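Local atomic coordinates of hypothetical protein TM0894 (PDB entry 1ZTC), a protein that probably acts as a metal-dependent endoribonuclease of the metallo-beta-lactamase superfamily, hydrolysing RNA at a site that holds two nickel ions in this crystal. Residues V82-I87 / R118-V123; I47-G52 / D76-H81; K105-L110 / W151-H156; A32-V37 / L54-E59. All blocks are in the same frame, centred on the assembly; numbering follows the deposited sequence. Where two conformers were deposited one is given.

Contact 1: residues V82-I87 / R118-V123; sequences VHLDHI and RIYSKV. With NI (nickel (II) ion), chain E; NI (nickel (II) ion), chain F.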
# COMPACT_ATOMS: atom_id res chain seq x y z
N VAL A 82 -22.36 5.74 0.12
CA VAL A 82 -22.16 4.89 1.27
C VAL A 82 -21.23 3.74 0.91
O VAL A 82 -21.67 2.63 0.70
CB VAL A 82 -23.52 4.42 1.79
CG1 VAL A 82 -23.32 3.48 3.02
CG2 VAL A 82 -24.33 5.62 2.14
N HIS A 83 -19.94 4.07 0.78
CA HIS A 83 -18.89 3.10 0.64
C HIS A 83 -17.93 3.40 1.76
O HIS A 83 -17.62 4.58 2.04
CB HIS A 83 -18.18 3.13 -0.74
CG HIS A 83 -18.95 2.44 -1.83
ND1 HIS A 83 -18.56 2.46 -3.16
CD2 HIS A 83 -20.13 1.77 -1.81
CE1 HIS A 83 -19.45 1.81 -3.90
NE2 HIS A 83 -20.41 1.38 -3.10
N LEU A 84 -17.44 2.33 2.37
CA LEU A 84 -16.68 2.42 3.60
C LEU A 84 -15.46 3.35 3.54
O LEU A 84 -15.13 4.03 4.51
CB LEU A 84 -16.20 1.01 3.97
CG LEU A 84 -15.96 0.75 5.45
CD1 LEU A 84 -17.19 1.06 6.29
CD2 LEU A 84 -15.52 -0.73 5.58
N ASP A 85 -14.77 3.34 2.40
CA ASP A 85 -13.55 4.17 2.22
C ASP A 85 -13.85 5.69 2.19
O ASP A 85 -12.95 6.53 2.36
CB ASP A 85 -12.78 3.71 0.98
CG ASP A 85 -13.60 3.80 -0.31
OD1 ASP A 85 -14.78 3.34 -0.34
OD2 ASP A 85 -13.08 4.37 -1.27
N HIS A 86 -15.13 6.02 2.05
CA HIS A 86 -15.63 7.40 2.12
C HIS A 86 -16.27 7.79 3.48
O HIS A 86 -16.26 8.96 3.89
CB HIS A 86 -16.68 7.59 1.00
CG HIS A 86 -16.09 7.57 -0.37
ND1 HIS A 86 -16.01 8.69 -1.16
CD2 HIS A 86 -15.49 6.57 -1.07
CE1 HIS A 86 -15.41 8.39 -2.30
NE2 HIS A 86 -15.07 7.12 -2.26
N ILE A 87 -16.89 6.82 4.15
CA ILE A 87 -17.72 7.10 5.30
C ILE A 87 -17.17 6.67 6.66
O ILE A 87 -17.72 7.07 7.69
CB ILE A 87 -19.12 6.45 5.14
CG1 ILE A 87 -19.01 4.91 5.19
CG2 ILE A 87 -19.78 6.93 3.87
CD1 ILE A 87 -20.30 4.20 5.16
N ARG A 118 -21.35 -6.21 8.82
CA ARG A 118 -21.26 -5.78 10.19
C ARG A 118 -20.63 -4.42 10.32
O ARG A 118 -21.09 -3.60 11.11
CB ARG A 118 -20.46 -6.77 11.04
CG ARG A 118 -20.49 -6.47 12.56
CD ARG A 118 -21.83 -6.75 13.26
NE ARG A 118 -22.15 -8.17 13.17
CZ ARG A 118 -21.60 -9.11 13.93
NH1 ARG A 118 -20.71 -8.78 14.87
NH2 ARG A 118 -21.88 -10.37 13.70
N ILE A 119 -19.54 -4.19 9.59
CA ILE A 119 -18.82 -2.93 9.72
C ILE A 119 -19.70 -1.78 9.15
O ILE A 119 -19.86 -0.74 9.77
CB ILE A 119 -17.39 -2.99 9.02
CG1 ILE A 119 -16.50 -4.05 9.68
CG2 ILE A 119 -16.73 -1.64 9.10
CD1 ILE A 119 -16.20 -3.79 11.15
N TYR A 120 -20.30 -2.00 7.99
CA TYR A 120 -21.25 -1.01 7.42
C TYR A 120 -22.38 -0.69 8.39
O TYR A 120 -22.72 0.47 8.63
CB TYR A 120 -21.84 -1.52 6.09
CG TYR A 120 -21.00 -1.16 4.87
CD1 TYR A 120 -19.94 -1.96 4.46
CD2 TYR A 120 -21.27 0.01 4.14
CE1 TYR A 120 -19.17 -1.61 3.34
CE2 TYR A 120 -20.50 0.37 3.02
CZ TYR A 120 -19.47 -0.44 2.63
OH TYR A 120 -18.73 -0.07 1.53
N SER A 121 -22.95 -1.72 8.98
CA SER A 121 -24.07 -1.52 9.89
C SER A 121 -23.70 -0.71 11.10
O SER A 121 -24.47 0.15 11.53
CB SER A 121 -24.61 -2.84 10.37
OG SER A 121 -25.06 -3.55 9.24
N LYS A 122 -22.52 -1.00 11.68
CA LYS A 122 -22.06 -0.24 12.84
C LYS A 122 -21.81 1.22 12.49
O LYS A 122 -22.18 2.09 13.23
CB LYS A 122 -20.83 -0.90 13.43
CG LYS A 122 -21.20 -2.24 14.11
CD LYS A 122 -19.93 -3.09 14.41
CE LYS A 122 -19.63 -3.19 15.90
NZ LYS A 122 -20.84 -3.39 16.75
N VAL A 123 -21.17 1.48 11.37
CA VAL A 123 -20.92 2.86 10.95
C VAL A 123 -22.23 3.61 10.75
O VAL A 123 -22.46 4.66 11.33
CB VAL A 123 -20.10 2.93 9.63
CG1 VAL A 123 -19.99 4.37 9.13
CG2 VAL A 123 -18.73 2.35 9.85
NI NI E . -14.28 5.51 -3.61
NI NI F . -17.43 3.98 -4.25
O HOH W 1 -13.58 3.12 -4.30
O HOH W 2 -15.82 3.74 -2.79
O HOH W 3 -15.79 2.40 -5.10
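The HxHxDH metal-binding motif of the metallo-beta-lactamase fold meets helix 114-125 here, chiefly through L84 and Y120. The Y120 side chain reaches out of its helix and brings its hydroxyl to the backbone at the start of helix 84-87. L84 N donates to Y120 OH at 2.9 Å, with an N-H...O angle of 153°. H83, the N-cap residue, brings CA to 3.3 Å from the same OH. V82 O lies at the ring edge, 3.4 Å from Y120 CE2. L84 CD1 lies over one face of the ring; CB is closer, 3.8 Å from Y120 CZ. With L84 CG roughly trans to the backbone N (chi1 -153°), the two methyls extend toward helix 114-125, and CD2 meets I119 CG2 at 3.8 Å. One turn on, I87 CD1 packs on V123 CG1 at 4.0 Å.

The polar side of the motif turns to the metals. H83 ND1 binds one nickel at 2.2 Å and H86 NE2 the other, also at 2.2 Å. A water bridges both ions and donates to D85 OD1. Helix 84-87 thus lies between the metal site and helix 114-125, and M57 and L92 of the second subunit pack on L84 and I119.

Contact 2: residues I47-G52 / D76-H81; sequences IIIDPG and DVLFTH. With NI (nickel (II) ion), chain F.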
# COMPACT_ATOMS: atom_id res chain seq x y z
N ILE A 47 -17.79 21.86 8.09
CA ILE A 47 -18.42 20.88 7.22
C ILE A 47 -17.37 19.95 6.64
O ILE A 47 -16.33 20.38 6.13
CB ILE A 47 -19.14 21.59 6.05
CG1 ILE A 47 -20.11 22.65 6.59
CG2 ILE A 47 -19.83 20.59 5.14
CD1 ILE A 47 -20.46 23.74 5.59
N ILE A 48 -17.66 18.65 6.70
CA ILE A 48 -16.83 17.66 6.01
C ILE A 48 -17.63 16.96 4.92
O ILE A 48 -18.74 16.50 5.14
CB ILE A 48 -16.24 16.62 7.00
CG1 ILE A 48 -15.22 17.33 7.89
CG2 ILE A 48 -15.59 15.45 6.22
CD1 ILE A 48 -14.73 16.55 9.07
N ILE A 49 -17.04 16.86 3.73
CA ILE A 49 -17.59 16.03 2.67
C ILE A 49 -16.67 14.83 2.49
O ILE A 49 -15.49 15.01 2.16
CB ILE A 49 -17.75 16.79 1.35
CG1 ILE A 49 -18.66 18.01 1.56
CG2 ILE A 49 -18.37 15.90 0.29
CD1 ILE A 49 -18.87 18.86 0.28
N ASP A 50 -17.23 13.63 2.71
CA ASP A 50 -16.52 12.35 2.68
C ASP A 50 -15.39 12.33 3.71
O ASP A 50 -14.25 12.65 3.39
CB ASP A 50 -16.00 12.02 1.27
CG ASP A 50 -17.11 11.56 0.33
OD1 ASP A 50 -18.27 11.46 0.80
OD2 ASP A 50 -16.83 11.27 -0.85
N PRO A 51 -15.72 11.95 4.97
CA PRO A 51 -14.75 11.95 6.07
C PRO A 51 -13.59 10.96 5.93
O PRO A 51 -12.58 11.09 6.63
CB PRO A 51 -15.61 11.65 7.31
CG PRO A 51 -16.78 10.90 6.77
CD PRO A 51 -17.06 11.56 5.44
N GLY A 52 -13.75 9.98 5.03
CA GLY A 52 -12.68 9.12 4.68
C GLY A 52 -12.56 7.83 5.47
O GLY A 52 -13.48 7.38 6.16
N ASP A 76 -21.46 19.33 10.34
CA ASP A 76 -22.15 18.76 9.19
C ASP A 76 -21.22 17.83 8.43
O ASP A 76 -20.05 18.17 8.20
CB ASP A 76 -22.65 19.85 8.23
CG ASP A 76 -23.56 20.87 8.91
OD1 ASP A 76 -24.80 20.67 8.90
OD2 ASP A 76 -23.04 21.86 9.46
N VAL A 77 -21.74 16.68 8.03
CA VAL A 77 -20.97 15.72 7.24
C VAL A 77 -21.83 15.21 6.10
O VAL A 77 -22.93 14.70 6.34
CB VAL A 77 -20.47 14.52 8.09
CG1 VAL A 77 -19.74 13.49 7.22
CG2 VAL A 77 -19.55 15.02 9.19
N LEU A 78 -21.34 15.40 4.88
CA LEU A 78 -22.05 14.95 3.69
C LEU A 78 -21.29 13.80 3.01
O LEU A 78 -20.05 13.77 3.02
CB LEU A 78 -22.25 16.10 2.71
CG LEU A 78 -23.00 17.32 3.27
CD1 LEU A 78 -22.05 18.30 3.94
CD2 LEU A 78 -23.74 18.03 2.16
N PHE A 79 -22.05 12.87 2.46
CA PHE A 79 -21.49 11.72 1.77
C PHE A 79 -21.83 11.73 0.29
O PHE A 79 -23.00 11.82 -0.09
CB PHE A 79 -22.04 10.40 2.34
CG PHE A 79 -21.86 10.24 3.83
CD1 PHE A 79 -20.60 10.34 4.42
CD2 PHE A 79 -22.96 9.92 4.64
CE1 PHE A 79 -20.44 10.17 5.79
CE2 PHE A 79 -22.80 9.76 5.99
CZ PHE A 79 -21.52 9.87 6.58
N THR A 80 -20.82 11.58 -0.55
CA THR A 80 -21.07 11.28 -1.94
C THR A 80 -21.83 9.97 -2.04
O THR A 80 -22.81 9.87 -2.75
CB THR A 80 -19.79 11.23 -2.77
OG1 THR A 80 -18.89 10.24 -2.25
CG2 THR A 80 -19.13 12.60 -2.77
N HIS A 81 -21.39 8.97 -1.28
CA HIS A 81 -22.09 7.72 -1.24
C HIS A 81 -21.64 6.84 -0.09
O HIS A 81 -20.63 7.12 0.55
CB HIS A 81 -21.91 6.99 -2.57
CG HIS A 81 -20.51 6.55 -2.85
ND1 HIS A 81 -19.45 7.43 -2.90
CD2 HIS A 81 -20.01 5.33 -3.16
CE1 HIS A 81 -18.36 6.77 -3.23
NE2 HIS A 81 -18.68 5.50 -3.38
NI NI F . -17.43 3.98 -4.25
O HOH W 2 -15.82 3.74 -2.79
O HOH W 3 -15.79 2.40 -5.10
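The first torsions of D50 and T80 turn their side chains to each other. In D50, CG stands beside the backbone N and trans to the carbonyl carbon (chi1 -76°), which turns the carboxylate toward T80. In T80, OG1 sits between backbone N and carbonyl carbon (chi1 59°) and faces that carboxylate. The two residues follow the C-terminal ends of strands 45-49 and 76-78, the parallel neighbours of a beta-alpha-beta unit whose crossover contains helix 57-67. The short strand segments run 14° from parallel.

Three backbone bonds tie them: I48 N to D76 O, L78 N to I48 O, and D50 N to L78 O. On the sheet face that carries I47, I49, D76 and L78, the packing is tight: I47 CG2 is 3.4 Å from L78 CD1. F159 of strand 157-163 also packs on this face, against I49 and L78. Beyond the strand ends, P51 CD lies at the edge of the F79 ring, 3.7 Å from CE1, and touches V77 CG1 at 3.8 Å.

The carboxylate then grips T80 twice. T80 N donates to D50 OD1 at 2.9 Å, somewhat out of the carboxylate plane. D50 OD2 accepts from T80 OG1 at 2.7 Å with its syn lone pair. H86 ND1 is also hydrogen-bonded to OD2, so D50 is second-shell to one nickel through H86 and reaches the H81 ligand of the other by way of T80. T80 OG1 in turn accepts from H81 ND1 at 2.9 Å, nearly in the imidazole plane, while NE2 of the same ring binds nickel at 2.2 Å.

Contact 3: residues K105-L110 / W151-H156; sequences KTKNYL and WHAREH. With NI (nickel (II) ion), chain F; PO4 (phosphate ion), chain G.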
# COMPACT_ATOMS: atom_id res chain seq x y z
N LYS A 105 -31.23 3.93 2.07
CA LYS A 105 -32.10 3.11 2.92
C LYS A 105 -32.69 1.88 2.23
O LYS A 105 -33.17 0.97 2.90
CB LYS A 105 -33.22 3.96 3.50
CG LYS A 105 -32.74 4.88 4.59
CD LYS A 105 -33.88 5.61 5.29
CE LYS A 105 -33.62 5.74 6.80
NZ LYS A 105 -32.40 6.56 7.14
N THR A 106 -32.64 1.82 0.89
CA THR A 106 -33.16 0.68 0.15
C THR A 106 -32.14 -0.43 -0.05
O THR A 106 -32.47 -1.46 -0.61
CB THR A 106 -33.71 1.09 -1.25
OG1 THR A 106 -32.65 1.42 -2.16
CG2 THR A 106 -34.67 2.27 -1.13
N LYS A 107 -30.89 -0.21 0.37
CA LYS A 107 -29.85 -1.22 0.30
C LYS A 107 -29.78 -2.05 1.58
O LYS A 107 -29.91 -1.53 2.67
CB LYS A 107 -28.48 -0.60 0.04
CG LYS A 107 -28.27 -0.13 -1.34
CD LYS A 107 -26.77 -0.09 -1.70
CE LYS A 107 -26.51 1.08 -2.63
NZ LYS A 107 -25.26 0.98 -3.42
N ASN A 108 -29.56 -3.34 1.41
CA ASN A 108 -29.38 -4.26 2.50
C ASN A 108 -27.88 -4.42 2.72
O ASN A 108 -27.23 -5.22 2.05
CB ASN A 108 -30.05 -5.57 2.10
CG ASN A 108 -29.97 -6.63 3.17
OD1 ASN A 108 -29.32 -6.45 4.19
ND2 ASN A 108 -30.63 -7.72 2.94
N TYR A 109 -27.35 -3.64 3.66
CA TYR A 109 -25.92 -3.65 3.95
C TYR A 109 -25.46 -4.94 4.62
O TYR A 109 -24.33 -5.36 4.46
CB TYR A 109 -25.53 -2.42 4.77
CG TYR A 109 -25.66 -1.20 3.91
CD1 TYR A 109 -24.67 -0.88 3.01
CD2 TYR A 109 -26.82 -0.43 3.93
CE1 TYR A 109 -24.79 0.22 2.17
CE2 TYR A 109 -26.96 0.68 3.08
CZ TYR A 109 -25.93 0.98 2.20
OH TYR A 109 -26.03 2.04 1.35
N LEU A 110 -26.35 -5.59 5.36
CA LEU A 110 -26.05 -6.90 5.96
C LEU A 110 -25.78 -7.98 4.94
O LEU A 110 -25.19 -9.01 5.25
CB LEU A 110 -27.25 -7.43 6.77
CG LEU A 110 -27.46 -6.79 8.12
CD1 LEU A 110 -28.57 -7.55 8.83
CD2 LEU A 110 -26.16 -6.79 8.93
N TRP A 151 -24.19 6.98 -11.11
CA TRP A 151 -23.42 6.23 -12.12
C TRP A 151 -22.21 5.66 -11.41
O TRP A 151 -21.04 5.90 -11.77
CB TRP A 151 -23.05 7.15 -13.28
CG TRP A 151 -24.26 7.95 -13.70
CD1 TRP A 151 -25.46 7.43 -14.13
CD2 TRP A 151 -24.42 9.37 -13.65
NE1 TRP A 151 -26.33 8.45 -14.37
CE2 TRP A 151 -25.73 9.65 -14.09
CE3 TRP A 151 -23.58 10.43 -13.30
CZ2 TRP A 151 -26.22 10.94 -14.19
CZ3 TRP A 151 -24.06 11.72 -13.39
CH2 TRP A 151 -25.38 11.97 -13.82
N HIS A 152 -22.52 4.90 -10.38
CA HIS A 152 -21.53 4.24 -9.53
C HIS A 152 -22.27 3.49 -8.41
O HIS A 152 -22.00 2.32 -8.12
CB HIS A 152 -20.54 5.26 -8.93
CG HIS A 152 -19.57 4.63 -8.00
ND1 HIS A 152 -18.55 3.82 -8.44
CD2 HIS A 152 -19.50 4.63 -6.64
CE1 HIS A 152 -17.87 3.37 -7.40
NE2 HIS A 152 -18.44 3.84 -6.30
N ALA A 153 -23.22 4.19 -7.79
CA ALA A 153 -24.10 3.59 -6.77
C ALA A 153 -25.40 4.37 -6.80
O ALA A 153 -25.41 5.55 -7.17
CB ALA A 153 -23.44 3.67 -5.40
N ARG A 154 -26.51 3.71 -6.47
CA ARG A 154 -27.83 4.33 -6.61
C ARG A 154 -27.96 5.62 -5.78
O ARG A 154 -28.72 6.52 -6.14
CB ARG A 154 -28.94 3.36 -6.20
CG ARG A 154 -28.98 3.06 -4.67
CD ARG A 154 -29.89 1.90 -4.31
NE ARG A 154 -29.29 0.61 -4.67
CZ ARG A 154 -29.87 -0.57 -4.48
NH1 ARG A 154 -31.08 -0.65 -3.96
NH2 ARG A 154 -29.22 -1.68 -4.84
N GLU A 155 -27.25 5.69 -4.67
CA GLU A 155 -27.36 6.85 -3.76
C GLU A 155 -26.32 7.95 -4.02
O GLU A 155 -26.19 8.90 -3.24
CB GLU A 155 -27.27 6.38 -2.30
CG GLU A 155 -25.87 6.10 -1.74
CD GLU A 155 -25.30 4.74 -2.13
OE1 GLU A 155 -25.94 3.99 -2.92
OE2 GLU A 155 -24.22 4.40 -1.60
N HIS A 156 -25.59 7.82 -5.12
CA HIS A 156 -24.42 8.62 -5.32
C HIS A 156 -24.75 10.08 -5.62
O HIS A 156 -25.61 10.40 -6.47
CB HIS A 156 -23.52 8.03 -6.42
CG HIS A 156 -22.18 8.69 -6.50
ND1 HIS A 156 -21.99 9.91 -7.13
CD2 HIS A 156 -20.98 8.34 -5.97
CE1 HIS A 156 -20.72 10.26 -7.00
NE2 HIS A 156 -20.09 9.33 -6.29
NI NI F . -17.43 3.98 -4.25
P PO4 G . -26.08 -0.17 -6.62
O1 PO4 G . -27.34 -0.93 -6.91
O2 PO4 G . -25.18 -0.98 -5.75
O3 PO4 G . -26.40 1.04 -5.78
O4 PO4 G . -25.46 0.23 -7.93
O HOH W 4 -23.94 1.81 -0.76
O HOH W 2 -15.82 3.74 -2.79
O HOH W 3 -15.79 2.40 -5.10
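K107 and E155 form the salt bridge of this contact, with K107 NZ 3.1 Å from E155 OE1. The side chains cross at about a right angle. E155 is bent at chi2 (-80°), which brings OE1 to the lysine end. Its other oxygen, OE2, has its main partner in V82 N. OE2 also accepts from a water, which accepts in turn from K107 NZ and Y109 OH. This water joins the tyrosine to the carboxylate; the tyrosine ring and the carboxylate plane are 85° apart.

Packing of the lysine chain on the guanidinium is the second kind of contact. K107 and R154 run past each other in opposite directions. K107 CG lies over the centre of one face of the guanidinium group, 3.5 Å above its plane.

Segment 151-156 is one of the metal-binding loops of the metallo-beta-lactamase fold. H152 NE2 binds nickel at 2.3 Å, and a type I beta turn runs from A153 to H156.

A phosphate, probably from the crystallisation medium, is held by both segments. Its O3 takes bonds from K107 NZ at 2.6 Å, from R154 N at 2.8 Å and from R154 NE. The phosphorus lies at the guanidinium edge, in plane, and R154 NH2 reaches O1 at 2.9 Å. Both cationic side chains bind the anion, which probably offsets their like charges. K187 of the third subunit bonds to it as well.

One direct hydrogen bond crosses between the segments: R154 NH1 donates to T106 OG1 at 3.2 Å, tilted from the guanidinium plane. OG1 is also bonded to V103 O.

Contact 4: residues A32-V37 / L54-E59; sequences AHFSTV and LSSMDE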
# COMPACT_ATOMS: atom_id res chain seq x y z
N ALA A 32 -7.43 -1.03 1.55
CA ALA A 32 -7.22 0.19 2.28
C ALA A 32 -7.46 1.41 1.40
O ALA A 32 -6.80 2.44 1.57
CB ALA A 32 -5.78 0.18 2.87
N HIS A 33 -8.45 1.32 0.51
CA HIS A 33 -8.89 2.48 -0.23
C HIS A 33 -9.25 3.60 0.74
O HIS A 33 -9.73 3.33 1.83
CB HIS A 33 -10.13 2.16 -1.04
CG HIS A 33 -9.90 1.19 -2.15
ND1 HIS A 33 -8.85 1.31 -3.04
CD2 HIS A 33 -10.59 0.08 -2.52
CE1 HIS A 33 -8.92 0.33 -3.92
NE2 HIS A 33 -9.97 -0.43 -3.62
N PHE A 34 -9.00 4.84 0.34
CA PHE A 34 -9.25 5.97 1.18
C PHE A 34 -9.63 7.16 0.30
O PHE A 34 -8.95 7.50 -0.68
CB PHE A 34 -8.08 6.25 2.12
CG PHE A 34 -6.82 6.67 1.43
CD1 PHE A 34 -6.03 5.74 0.79
CD2 PHE A 34 -6.43 8.02 1.41
CE1 PHE A 34 -4.84 6.13 0.14
CE2 PHE A 34 -5.26 8.38 0.78
CZ PHE A 34 -4.47 7.44 0.13
N SER A 35 -10.74 7.80 0.67
CA SER A 35 -11.21 8.93 -0.11
C SER A 35 -10.51 10.23 0.28
O SER A 35 -9.99 10.40 1.39
CB SER A 35 -12.74 9.09 -0.02
OG SER A 35 -13.16 9.66 1.21
N THR A 36 -10.52 11.14 -0.67
CA THR A 36 -10.34 12.55 -0.43
C THR A 36 -11.29 13.01 0.68
O THR A 36 -12.44 12.56 0.77
CB THR A 36 -10.63 13.30 -1.72
OG1 THR A 36 -9.65 12.90 -2.69
CG2 THR A 36 -10.58 14.82 -1.52
N VAL A 37 -10.79 13.91 1.52
CA VAL A 37 -11.58 14.52 2.60
C VAL A 37 -11.53 16.05 2.42
O VAL A 37 -10.47 16.66 2.39
CB VAL A 37 -11.05 14.18 4.00
CG1 VAL A 37 -11.93 14.84 5.11
CG2 VAL A 37 -10.99 12.69 4.19
N LEU A 54 -10.09 4.90 7.79
CA LEU A 54 -9.25 4.75 8.94
C LEU A 54 -7.77 4.99 8.65
O LEU A 54 -7.03 5.54 9.47
CB LEU A 54 -9.44 3.33 9.49
CG LEU A 54 -8.66 2.96 10.74
CD1 LEU A 54 -9.02 3.88 11.88
CD2 LEU A 54 -8.93 1.49 11.12
N SER A 55 -7.33 4.57 7.47
CA SER A 55 -5.96 4.69 7.07
C SER A 55 -5.42 6.14 6.94
O SER A 55 -4.20 6.35 6.95
CB SER A 55 -5.74 3.89 5.78
OG SER A 55 -6.51 4.39 4.71
N SER A 56 -6.33 7.12 6.84
CA SER A 56 -5.99 8.55 6.82
C SER A 56 -5.87 9.20 8.21
O SER A 56 -5.70 10.42 8.31
CB SER A 56 -7.03 9.32 6.01
OG SER A 56 -6.94 8.93 4.67
N MSE A 57 -5.93 8.40 9.27
CA MSE A 57 -5.99 8.91 10.63
C MSE A 57 -4.81 9.81 11.00
O MSE A 57 -5.02 10.82 11.68
CB MSE A 57 -6.12 7.75 11.66
CG MSE A 57 -4.90 6.83 11.71
SE MSE A 57 -5.21 5.35 12.95
CE MSE A 57 -4.70 3.80 11.67
N ASP A 58 -3.60 9.48 10.58
CA ASP A 58 -2.45 10.34 10.90
C ASP A 58 -2.51 11.67 10.15
O ASP A 58 -2.15 12.70 10.68
CB ASP A 58 -1.12 9.68 10.57
CG ASP A 58 -0.86 8.42 11.38
OD1 ASP A 58 -1.44 8.31 12.49
OD2 ASP A 58 -0.06 7.57 10.90
N GLU A 59 -2.95 11.63 8.89
CA GLU A 59 -3.06 12.87 8.12
C GLU A 59 -4.15 13.77 8.71
O GLU A 59 -3.97 14.99 8.82
CB GLU A 59 -3.34 12.63 6.63
CG GLU A 59 -3.11 13.90 5.79
CD GLU A 59 -3.13 13.66 4.27
OE1 GLU A 59 -3.52 12.55 3.81
OE2 GLU A 59 -2.70 14.61 3.56
O HOH W 5 -9.54 8.93 3.63
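F34 faces two consecutive serines, S55 and S56. Its CB points at segment 54-59. With CG between the backbone N and the carbonyl carbon (chi1 65°), the ring runs on past the two serines, its base nearest them. The two hydroxyls approach different parts of it. S55 OG comes to 3.6 Å from F34 CB, and S56 OG to 3.4 Å from F34 CD2. Both oxygens lie oblique to the ring. S55 OG is also 3.7 Å from A32 O. No direct hydrogen bond crosses between the segments.

A water makes the polar link instead. It sits in the plane of the F34 ring, at the edge. From there it donates to S35 O at 2.7 Å and to S56 OG at 2.8 Å. S56 is the N-cap residue of helix 57-67, yet its side chain makes no capping bond.

In the metallo-beta-lactamase fold this helix is the crossover between strands 45-49 and 76-78. Segment 32-37 is the loop that leads into strand 37-42. Here that loop packs against the start of the crossover helix. A short 3-10 segment, 54-56, precedes the helix, and M57 N bonds back to L54 O at 3.1 Å.

S35 also forms a backbone bond with D85 of helix 84-87. Within the loop, S35 OG donates to T36 O at 3.0 Å. Other subunits close in around the contact. F25 of the third subunit packs on F34. L30 of the second subunit packs on S55, and R29 of that subunit forms a salt bridge with E59.

How the contacts relate
Contacts 1, 2 and 3 all supply ligands to one nickel ion: H83, H81 and H152. D174 completes its protein ligands. Contact 1 also gives D85 and H86 to the site of the second nickel, with D174 and H211. Contacts 1 and 2 touch directly, their centres 13 Å apart: H86 ND1 is 2.7 Å from D50 OD2, and H86 O is 2.9 Å from G52 N. Contact 3 joins contact 1 where E155 OE2 lies 2.9 Å from V82 N. Contact 4 flanks the metal site through its loop, with D85 O 3.1 Å from S35 N. It packs on contact 2 through V37, but not on contact 3, whose nearest atoms are about 9 Å away.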